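Local atomic coordinates of uncharacterized protein (Bacteroides caccae, PDB entry 3NO2), a protein that is of unknown function but folds as a six-bladed beta-propeller related in sequence to the Mal s 1 allergenic protein-like family. Residues A[209-214]-A[241-246]. Sequence-based numbering, arbitrary orientation.
Sequences GVQLFF and GKHPQL
H243 meets the edge of F213 with the face of its imidazole, the two rings crossing steeply with planes 64° and centroids 4.8 Å apart. Followed outward, H243 CB lies 3.6 Å from F213 CE2. The same CE2 approaches H243 CG to 3.4 Å, while F213 CZ stands over the middle of the imidazole, 3.6 Å from H243 CD2. With H243 CG anti to the carbonyl carbon (chi1 -59°) the imidazole reaches F213, and rotation about CB-CG turns its face to the phenyl. ND1, in plane at the phenyl edge, shares a water with the other segment's backbone: the water lies in the imidazole plane, 2.9 Å from H243 ND1, and accepts a hydrogen bond from Q211 N, 3.2 Å away. Farther out, the extended Q211 chain brings its OE1 within 3.6 Å of H243 CE1, its amide plane 75° from the ring; H243 NE2 lies near this oxygen and F213 CZ. Beside the aromatic pair, V210 CG2 rests on the buried proline ring, 3.7 Å from P244 CG. N230 ties both loops to strand 226-231: its OD1 receives F213 N, and its ND2 bonds to Q211 O and P244 O. A T-shaped aromatic pair, a bridging water and a small apolar contact thus join the loops entering the first and third strands of a four-stranded antiparallel sheet, within one blade of the six-bladed beta-propeller.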
loop_
_atom_site.group_PDB
_atom_site.type_symbol
_atom_site.label_atom_id
_atom_site.label_comp_id
_atom_site.label_asym_id
_atom_site.label_seq_id
_atom_site.Cartn_x
_atom_site.Cartn_y
_atom_site.Cartn_z
ATOM N N GLY A 209 12.401 -5.746 17.632
ATOM C CA GLY A 209 11.359 -5.028 18.320
ATOM C C GLY A 209 9.932 -5.192 17.869
ATOM O O GLY A 209 9.030 -4.477 18.317
ATOM N N VAL A 210 9.669 -6.134 16.945
ATOM C CA VAL A 210 8.299 -6.316 16.476
ATOM C C VAL A 210 8.066 -7.751 15.959
ATOM O O VAL A 210 8.885 -8.282 15.203
ATOM C CB VAL A 210 7.899 -5.281 15.398
ATOM C CG1 VAL A 210 8.836 -5.316 14.214
ATOM C CG2 VAL A 210 6.448 -5.455 14.907
ATOM N N GLN A 211 6.972 -8.350 16.374
ATOM C CA GLN A 211 6.454 -9.566 15.728
ATOM C C GLN A 211 5.668 -9.061 14.502
ATOM O O GLN A 211 4.736 -8.249 14.643
ATOM C CB GLN A 211 5.516 -10.344 16.653
ATOM C CG GLN A 211 4.906 -11.557 15.934
ATOM C CD GLN A 211 3.934 -12.384 16.783
ATOM O OE1 GLN A 211 3.897 -12.253 18.037
ATOM N NE2 GLN A 211 3.154 -13.263 16.124
ATOM N N LEU A 212 6.010 -9.561 13.327
ATOM C CA LEU A 212 5.314 -9.221 12.076
ATOM C C LEU A 212 4.113 -10.114 11.883
ATOM O O LEU A 212 4.222 -11.345 11.956
ATOM C CB LEU A 212 6.238 -9.324 10.889
ATOM C CG LEU A 212 7.454 -8.361 10.902
ATOM C CD1 LEU A 212 8.422 -8.644 9.741
ATOM C CD2 LEU A 212 7.007 -6.874 10.909
ATOM N N PHE A 213 2.963 -9.465 11.698
ATOM C CA PHE A 213 1.691 -10.140 11.405
ATOM C C PHE A 213 1.497 -10.129 9.882
ATOM O O PHE A 213 2.274 -10.780 9.190
ATOM C CB PHE A 213 0.591 -9.461 12.211
ATOM C CG PHE A 213 0.720 -9.729 13.689
ATOM C CD1 PHE A 213 0.124 -10.858 14.233
ATOM C CD2 PHE A 213 1.512 -8.985 14.500
ATOM C CE1 PHE A 213 0.280 -11.163 15.610
ATOM C CE2 PHE A 213 1.651 -9.294 15.848
ATOM C CZ PHE A 213 1.049 -10.355 16.381
ATOM N N PHE A 214 0.545 -9.357 9.345
ATOM C CA PHE A 214 0.422 -9.246 7.887
ATOM C C PHE A 214 1.269 -8.062 7.491
ATOM O O PHE A 214 0.982 -6.921 7.879
ATOM C CB PHE A 214 -1.057 -9.029 7.527
ATOM C CG PHE A 214 -1.345 -8.868 6.059
ATOM C CD1 PHE A 214 -1.062 -7.678 5.422
ATOM C CD2 PHE A 214 -1.899 -9.912 5.337
ATOM C CE1 PHE A 214 -1.317 -7.539 4.073
ATOM C CE2 PHE A 214 -2.180 -9.765 4.003
ATOM C CZ PHE A 214 -1.888 -8.612 3.349
ATOM N N GLY A 241 -2.200 -9.018 22.863
ATOM C CA GLY A 241 -0.917 -8.377 23.160
ATOM C C GLY A 241 -0.894 -6.914 22.760
ATOM O O GLY A 241 -1.915 -6.339 22.364
ATOM N N LYS A 242 0.275 -6.305 22.931
ATOM C CA LYS A 242 0.555 -4.899 22.519
ATOM C C LYS A 242 1.618 -4.938 21.420
ATOM O O LYS A 242 2.817 -4.672 21.613
ATOM C CB LYS A 242 0.977 -4.035 23.707
ATOM C CG LYS A 242 -0.134 -3.922 24.756
ATOM C CD LYS A 242 0.393 -3.324 26.047
ATOM C CE LYS A 242 -0.624 -3.486 27.186
ATOM N NZ LYS A 242 -1.847 -2.722 26.883
ATOM N N HIS A 243 1.118 -5.290 20.231
ATOM C CA HIS A 243 1.913 -5.349 19.024
ATOM C C HIS A 243 1.652 -4.102 18.199
ATOM O O HIS A 243 0.503 -3.738 17.992
ATOM C CB HIS A 243 1.522 -6.567 18.211
ATOM C CG HIS A 243 1.699 -7.839 18.967
ATOM N ND1 HIS A 243 2.940 -8.351 19.232
ATOM C CD2 HIS A 243 0.800 -8.652 19.572
ATOM C CE1 HIS A 243 2.803 -9.462 19.946
ATOM N NE2 HIS A 243 1.519 -9.666 20.156
ATOM N N PRO A 244 2.703 -3.391 17.816
ATOM C CA PRO A 244 2.484 -2.118 17.141
ATOM C C PRO A 244 1.770 -2.237 15.801
ATOM O O PRO A 244 2.015 -3.159 15.008
ATOM C CB PRO A 244 3.894 -1.574 16.928
ATOM C CG PRO A 244 4.786 -2.788 16.949
ATOM C CD PRO A 244 4.142 -3.710 17.955
ATOM N N GLN A 245 0.876 -1.287 15.565
ATOM C CA GLN A 245 0.223 -1.160 14.290
ATOM C C GLN A 245 1.160 -0.715 13.184
ATOM O O GLN A 245 0.972 -1.051 11.993
ATOM C CB GLN A 245 -0.946 -0.193 14.348
ATOM C CG GLN A 245 -2.147 -0.600 15.179
ATOM C CD GLN A 245 -1.884 -0.679 16.663
ATOM O OE1 GLN A 245 -1.234 0.225 17.211
ATOM N NE2 GLN A 245 -2.353 -1.747 17.328
ATOM N N LEU A 246 2.175 0.043 13.533
ATOM C CA LEU A 246 3.045 0.716 12.595
ATOM C C LEU A 246 4.403 0.852 13.287
ATOM O O LEU A 246 4.473 1.237 14.446
ATOM C CB LEU A 246 2.476 2.090 12.226
ATOM C CG LEU A 246 3.365 2.966 11.384
ATOM C CD1 LEU A 246 3.549 2.355 9.991
ATOM C CD2 LEU A 246 2.807 4.421 11.281
HETATM O O HOH W 1 5.493 -7.089 18.860
#